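PDB 4RHJ: arginase from Trypanosoma brucei brucei, which is of unknown function; it keeps the arginase-deacetylase fold but evolved without the binuclear manganese cluster, so arginase activity is uncertain for this protein. Local coordinates for residues Ala59-Phe64 with Leu303-Leu308; Phe252-Asp257 with Asp292-Arg297. One frame throughout, in Å; residues are numbered along the deposited sequence.

Contact 1 of 2, residues Ala59-Phe64 with Leu303-Leu308; sequences APLLDF and LTAIAL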
loop_
_atom_site.group_PDB
_atom_site.type_symbol
_atom_site.label_atom_id
_atom_site.label_comp_id
_atom_site.label_asym_id
_atom_site.label_seq_id
_atom_site.Cartn_x
_atom_site.Cartn_y
_atom_site.Cartn_z
ATOM N N ALA A 59 2.468 -24.412 8.345
ATOM C CA ALA A 59 2.981 -23.664 7.208
ATOM C C ALA A 59 2.059 -23.816 6.011
ATOM O O ALA A 59 2.117 -24.811 5.298
ATOM C CB ALA A 59 4.369 -24.124 6.853
ATOM N N PRO A 60 1.187 -22.834 5.796
ATOM C CA PRO A 60 0.343 -22.889 4.604
ATOM C C PRO A 60 1.138 -22.468 3.377
ATOM O O PRO A 60 1.738 -23.324 2.750
ATOM C CB PRO A 60 -0.789 -21.912 4.918
ATOM C CG PRO A 60 -0.217 -20.976 5.954
ATOM C CD PRO A 60 0.908 -21.672 6.657
ATOM N N LEU A 61 1.151 -21.166 3.095
ATOM C CA LEU A 61 1.928 -20.513 2.026
ATOM C C LEU A 61 2.420 -21.360 0.847
ATOM O O LEU A 61 2.139 -21.038 -0.306
ATOM C CB LEU A 61 3.121 -19.771 2.634
ATOM C CG LEU A 61 3.760 -18.708 1.743
ATOM C CD1 LEU A 61 2.832 -17.513 1.599
ATOM C CD2 LEU A 61 5.111 -18.282 2.294
ATOM N N LEU A 62 3.145 -22.436 1.130
ATOM C CA LEU A 62 3.499 -23.384 0.111
ATOM C C LEU A 62 2.188 -23.781 -0.511
ATOM O O LEU A 62 1.915 -23.406 -1.643
ATOM C CB LEU A 62 4.269 -24.581 0.707
ATOM C CG LEU A 62 4.305 -25.920 -0.045
ATOM C CD1 LEU A 62 5.702 -26.260 -0.527
ATOM C CD2 LEU A 62 3.749 -27.047 0.815
ATOM N N ASP A 63 1.350 -24.470 0.266
ATOM C CA ASP A 63 0.028 -24.916 -0.166
ATOM C C ASP A 63 -0.826 -23.782 -0.766
ATOM O O ASP A 63 -1.636 -24.016 -1.652
ATOM C CB ASP A 63 -0.712 -25.559 1.017
ATOM C CG ASP A 63 0.230 -26.231 2.012
ATOM O OD1 ASP A 63 0.701 -27.347 1.720
ATOM O OD2 ASP A 63 0.478 -25.653 3.093
ATOM N N PHE A 64 -0.627 -22.560 -0.266
ATOM C CA PHE A 64 -1.281 -21.369 -0.790
ATOM C C PHE A 64 -0.723 -20.996 -2.172
ATOM O O PHE A 64 -1.460 -20.563 -3.044
ATOM C CB PHE A 64 -1.117 -20.211 0.192
ATOM C CG PHE A 64 -1.968 -19.022 -0.118
ATOM C CD1 PHE A 64 -3.308 -19.003 0.232
ATOM C CD2 PHE A 64 -1.432 -17.913 -0.731
ATOM C CE1 PHE A 64 -4.100 -17.900 -0.036
ATOM C CE2 PHE A 64 -2.224 -16.798 -1.005
ATOM C CZ PHE A 64 -3.562 -16.795 -0.654
ATOM N N LEU A 303 -2.939 -11.004 3.633
ATOM C CA LEU A 303 -2.291 -10.070 2.717
ATOM C C LEU A 303 -0.866 -10.499 2.333
ATOM O O LEU A 303 -0.436 -10.340 1.203
ATOM C CB LEU A 303 -2.257 -8.680 3.344
ATOM C CG LEU A 303 -3.325 -7.749 2.789
ATOM C CD1 LEU A 303 -4.708 -8.403 2.846
ATOM C CD2 LEU A 303 -3.295 -6.436 3.532
ATOM N N THR A 304 -0.132 -11.042 3.295
ATOM C CA THR A 304 1.251 -11.435 3.054
ATOM C C THR A 304 1.330 -12.694 2.226
ATOM O O THR A 304 2.278 -12.891 1.465
ATOM C CB THR A 304 1.983 -11.659 4.351
ATOM O OG1 THR A 304 1.684 -10.571 5.233
ATOM C CG2 THR A 304 3.501 -11.767 4.112
ATOM N N ALA A 305 0.331 -13.551 2.386
ATOM C CA ALA A 305 0.257 -14.772 1.587
ATOM C C ALA A 305 0.045 -14.408 0.112
ATOM O O ALA A 305 0.712 -14.943 -0.777
ATOM C CB ALA A 305 -0.844 -15.657 2.075
ATOM N N ILE A 306 -0.885 -13.485 -0.120
ATOM C CA ILE A 306 -1.176 -12.996 -1.460
ATOM C C ILE A 306 0.103 -12.444 -2.078
ATOM O O ILE A 306 0.523 -12.863 -3.154
ATOM C CB ILE A 306 -2.305 -11.912 -1.437
ATOM C CG1 ILE A 306 -3.658 -12.540 -1.095
ATOM C CG2 ILE A 306 -2.420 -11.188 -2.763
ATOM C CD1 ILE A 306 -4.742 -11.532 -0.722
ATOM N N ALA A 307 0.735 -11.529 -1.362
ATOM C CA ALA A 307 1.954 -10.878 -1.818
ATOM C C ALA A 307 3.061 -11.875 -2.098
ATOM O O ALA A 307 3.690 -11.851 -3.143
ATOM C CB ALA A 307 2.413 -9.873 -0.780
ATOM N N LEU A 308 3.299 -12.770 -1.154
ATOM C CA LEU A 308 4.440 -13.644 -1.284
ATOM C C LEU A 308 4.204 -14.725 -2.296
ATOM O O LEU A 308 5.147 -15.180 -2.937
ATOM C CB LEU A 308 4.797 -14.241 0.060
ATOM C CG LEU A 308 5.580 -13.258 0.910
ATOM C CD1 LEU A 308 6.046 -13.962 2.161
ATOM C CD2 LEU A 308 6.760 -12.703 0.144
#
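Phe-64 and Leu-61 reach across to the first turns of the helix that starts at Leu-303, and Ala-305 receives both of them. The clearest single interaction is a CH-pi contact: the methyl of Ala-305 sits over one face of the Phe-64 ring, 3.9 Å from CB to the ring centroid and 24° off the normal, displaced toward the CD2-CE2 side of the rim. With CG anti to the backbone N and beside its own carbonyl carbon (chi1 -169°), the ring extends across to the other helix, CE2 of Phe-64 lying 3.5 Å from C of Ala-305. A side chain of one carbon suits this place, because the flat ring can then come down close to the helix backbone.

The remaining contacts are apolar. Leu-61 stands at the N-cap position of helix 62-66, yet its side chain serves packing: one branch does the touching, CD1 resting 3.8 Å from CA of Ala-305 and 4.1 Å from CB of Leu-308. Ile-306 adds a looser touch, its CG1 4.3 Å from CZ of Phe-64.

No hydrogen bond joins the two segments, so shape and apolar surface make the direct join. Tyr-289 touches both Leu-61 and Leu-308, while Pro-259 of the second subunit packs on Ile-306. In the arginase-deacetylase fold, the turn leading into helix 62-66 here meets the start of the last helix, 303-316, which follows the central strand 281-287 of the parallel sheet; Leu-308 is about 8 Å, between side chains, from Asp-244, which binds manganese in another structure of this protein, though no metal is bound here.

Contact 2 of 2, residues Phe252-Asp257 with Asp292-Arg297; sequences FAPAVD and DLDVYR
Leu-293 leans over the backbone of Ala-255 to Asp-257, its CD1 3.5 Å from the carbonyl C of Val-256 and 3.6 Å from N of Asp-257. CG is anti to its own carbonyl carbon (chi1 -47°) and the chain is extended beyond it, which carries that methyl out along the other loop; a long, branched aliphatic side chain suits a peptide surface of this kind. O of Leu-293 lies 3.6 Å from CA of Ala-255, close by the carbonyl O of Pro-254, with no hydrogen bond between these two acceptors.

Next, Asp-294 presents one face of its carboxylate to the methyl of Ala-255, CG of Asp-294 3.6 Å from CB of Ala-255. A single methyl suits this close approach; the alanine is the centre of an inverse gamma turn closed by a 2.9 Å bond from N of Val-256 to O of Pro-254. The two loops follow neighbouring strands of the parallel arginase-fold sheet, 239-244 and 281-287, and border Asp-244, a manganese-binding position in another structure of the protein, about 5 Å from Val-256 between side chains. OD1 of Asp-294 also approaches CG of Pro-254 and takes a weak bond from N of Val-295 (N-H...O 128°), but its main partner is the hydroxyl of Thr-304.

Val-295 then meets the proline ring with its CB and CG2, CB standing 4.0 Å from CG of Pro-254, two compact apolar groups together. Farther along, the guanidinium of Arg-297 is shared: NH2 forms a salt bridge with Asp-299 of its own chain, while NH1 bonds to O of Val-256 of the second subunit.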
loop_
_atom_site.group_PDB
_atom_site.type_symbol
_atom_site.label_atom_id
_atom_site.label_comp_id
_atom_site.label_asym_id
_atom_site.label_seq_id
_atom_site.Cartn_x
_atom_site.Cartn_y
_atom_site.Cartn_z
ATOM N N PHE A 252 1.938 -4.048 2.457
ATOM C CA PHE A 252 1.840 -5.183 1.523
ATOM C C PHE A 252 2.166 -6.503 2.187
ATOM O O PHE A 252 1.525 -7.516 1.894
ATOM C CB PHE A 252 2.766 -4.974 0.319
ATOM C CG PHE A 252 2.588 -3.639 -0.334
ATOM C CD1 PHE A 252 3.187 -2.516 0.202
ATOM C CD2 PHE A 252 1.803 -3.498 -1.448
ATOM C CE1 PHE A 252 3.025 -1.270 -0.365
ATOM C CE2 PHE A 252 1.631 -2.265 -2.030
ATOM C CZ PHE A 252 2.242 -1.147 -1.487
ATOM N N ALA A 253 3.137 -6.494 3.099
ATOM C CA ALA A 253 3.557 -7.714 3.792
ATOM C C ALA A 253 3.628 -7.561 5.326
ATOM O O ALA A 253 4.700 -7.641 5.916
ATOM C CB ALA A 253 4.910 -8.178 3.247
ATOM N N PRO A 254 2.476 -7.353 5.975
ATOM C CA PRO A 254 2.448 -7.149 7.427
ATOM C C PRO A 254 2.982 -8.321 8.258
ATOM O O PRO A 254 3.349 -8.110 9.413
ATOM C CB PRO A 254 0.960 -6.929 7.709
ATOM C CG PRO A 254 0.259 -7.436 6.534
ATOM C CD PRO A 254 1.143 -7.234 5.384
ATOM N N ALA A 255 3.066 -9.515 7.672
ATOM C CA ALA A 255 3.279 -10.742 8.443
ATOM C C ALA A 255 4.731 -11.051 8.772
ATOM O O ALA A 255 5.210 -12.148 8.492
ATOM C CB ALA A 255 2.678 -11.919 7.717
ATOM N N VAL A 256 5.405 -10.093 9.406
ATOM C CA VAL A 256 6.804 -10.239 9.799
ATOM C C VAL A 256 7.048 -9.766 11.243
ATOM O O VAL A 256 6.346 -8.887 11.719
ATOM C CB VAL A 256 7.732 -9.454 8.836
ATOM C CG1 VAL A 256 7.593 -9.978 7.414
ATOM C CG2 VAL A 256 7.425 -7.960 8.877
ATOM N N ASP A 257 8.058 -10.342 11.906
ATOM C CA ASP A 257 8.414 -10.070 13.314
ATOM C C ASP A 257 8.233 -8.614 13.796
ATOM O O ASP A 257 7.187 -8.270 14.380
ATOM C CB ASP A 257 9.871 -10.505 13.563
ATOM C CG ASP A 257 10.175 -10.727 15.039
ATOM O OD1 ASP A 257 9.217 -10.965 15.804
ATOM O OD2 ASP A 257 11.369 -10.685 15.433
ATOM N N ASP A 292 0.514 -15.873 11.884
ATOM C CA ASP A 292 -0.048 -15.276 13.092
ATOM C C ASP A 292 0.043 -13.750 13.109
ATOM O O ASP A 292 -0.684 -13.090 13.849
ATOM C CB ASP A 292 0.630 -15.873 14.337
ATOM C CG ASP A 292 0.156 -17.301 14.635
ATOM O OD1 ASP A 292 -0.861 -17.718 14.047
ATOM O OD2 ASP A 292 0.782 -18.007 15.455
ATOM N N LEU A 293 0.920 -13.205 12.272
ATOM C CA LEU A 293 1.247 -11.776 12.277
ATOM C C LEU A 293 0.616 -11.035 11.101
ATOM O O LEU A 293 0.813 -9.841 10.934
ATOM C CB LEU A 293 2.769 -11.586 12.250
ATOM C CG LEU A 293 3.653 -12.402 13.204
ATOM C CD1 LEU A 293 5.089 -12.086 12.949
ATOM C CD2 LEU A 293 3.319 -12.148 14.689
ATOM N N ASP A 294 -0.166 -11.754 10.303
ATOM C CA ASP A 294 -0.720 -11.219 9.067
ATOM C C ASP A 294 -1.999 -10.411 9.271
ATOM O O ASP A 294 -2.702 -10.559 10.268
ATOM C CB ASP A 294 -0.985 -12.362 8.080
ATOM C CG ASP A 294 -0.764 -11.952 6.629
ATOM O OD1 ASP A 294 -0.604 -10.749 6.344
ATOM O OD2 ASP A 294 -0.760 -12.844 5.763
ATOM N N VAL A 295 -2.300 -9.544 8.311
ATOM C CA VAL A 295 -3.591 -8.864 8.297
ATOM C C VAL A 295 -4.457 -9.707 7.379
ATOM O O VAL A 295 -4.000 -10.166 6.324
ATOM C CB VAL A 295 -3.514 -7.375 7.814
ATOM C CG1 VAL A 295 -4.894 -6.847 7.429
ATOM C CG2 VAL A 295 -2.892 -6.467 8.876
ATOM N N TYR A 296 -5.691 -9.948 7.790
ATOM C CA TYR A 296 -6.536 -10.868 7.044
ATOM C C TYR A 296 -7.776 -10.206 6.473
ATOM O O TYR A 296 -8.380 -9.370 7.123
ATOM C CB TYR A 296 -6.952 -12.044 7.931
ATOM C CG TYR A 296 -5.844 -13.023 8.204
ATOM C CD1 TYR A 296 -5.720 -14.176 7.457
ATOM C CD2 TYR A 296 -4.898 -12.772 9.187
ATOM C CE1 TYR A 296 -4.711 -15.061 7.686
ATOM C CE2 TYR A 296 -3.888 -13.666 9.435
ATOM C CZ TYR A 296 -3.792 -14.799 8.678
ATOM O OH TYR A 296 -2.770 -15.681 8.909
ATOM N N ARG A 297 -8.158 -10.611 5.260
ATOM C CA ARG A 297 -9.429 -10.211 4.672
ATOM C C ARG A 297 -10.566 -10.751 5.554
ATOM O O ARG A 297 -10.317 -11.395 6.573
ATOM C CB ARG A 297 -9.577 -10.731 3.229
ATOM C CG ARG A 297 -8.361 -10.596 2.317
ATOM C CD ARG A 297 -8.748 -10.627 0.817
ATOM N NE ARG A 297 -9.511 -11.816 0.410
ATOM C CZ ARG A 297 -9.815 -12.126 -0.847
ATOM N NH1 ARG A 297 -9.434 -11.345 -1.849
ATOM N NH2 ARG A 297 -10.499 -13.232 -1.119
#

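How the contacts relate
Contact 1 and contact 2 lie on the same side of the chain's centre, about 10 Å apart between their own centres. Along the chain, both segments of contact 2 fall between the two of contact 1, in the order 59-64, 252-257, 292-297, 303-308. Helix 303-316 connects them directly: OG1 of Thr-304, on its first turn, lies 2.5 Å from OD1 of Asp-294 and 3.0 Å from N of Ala-255, both probable hydrogen bonds. One helix start therefore ties the two loops of contact 2 to the packing on helix 62-66. Both contacts reach the second subunit and contact 2 also the third, so these loops and the start of helix 303-316 form part of the subunit interfaces.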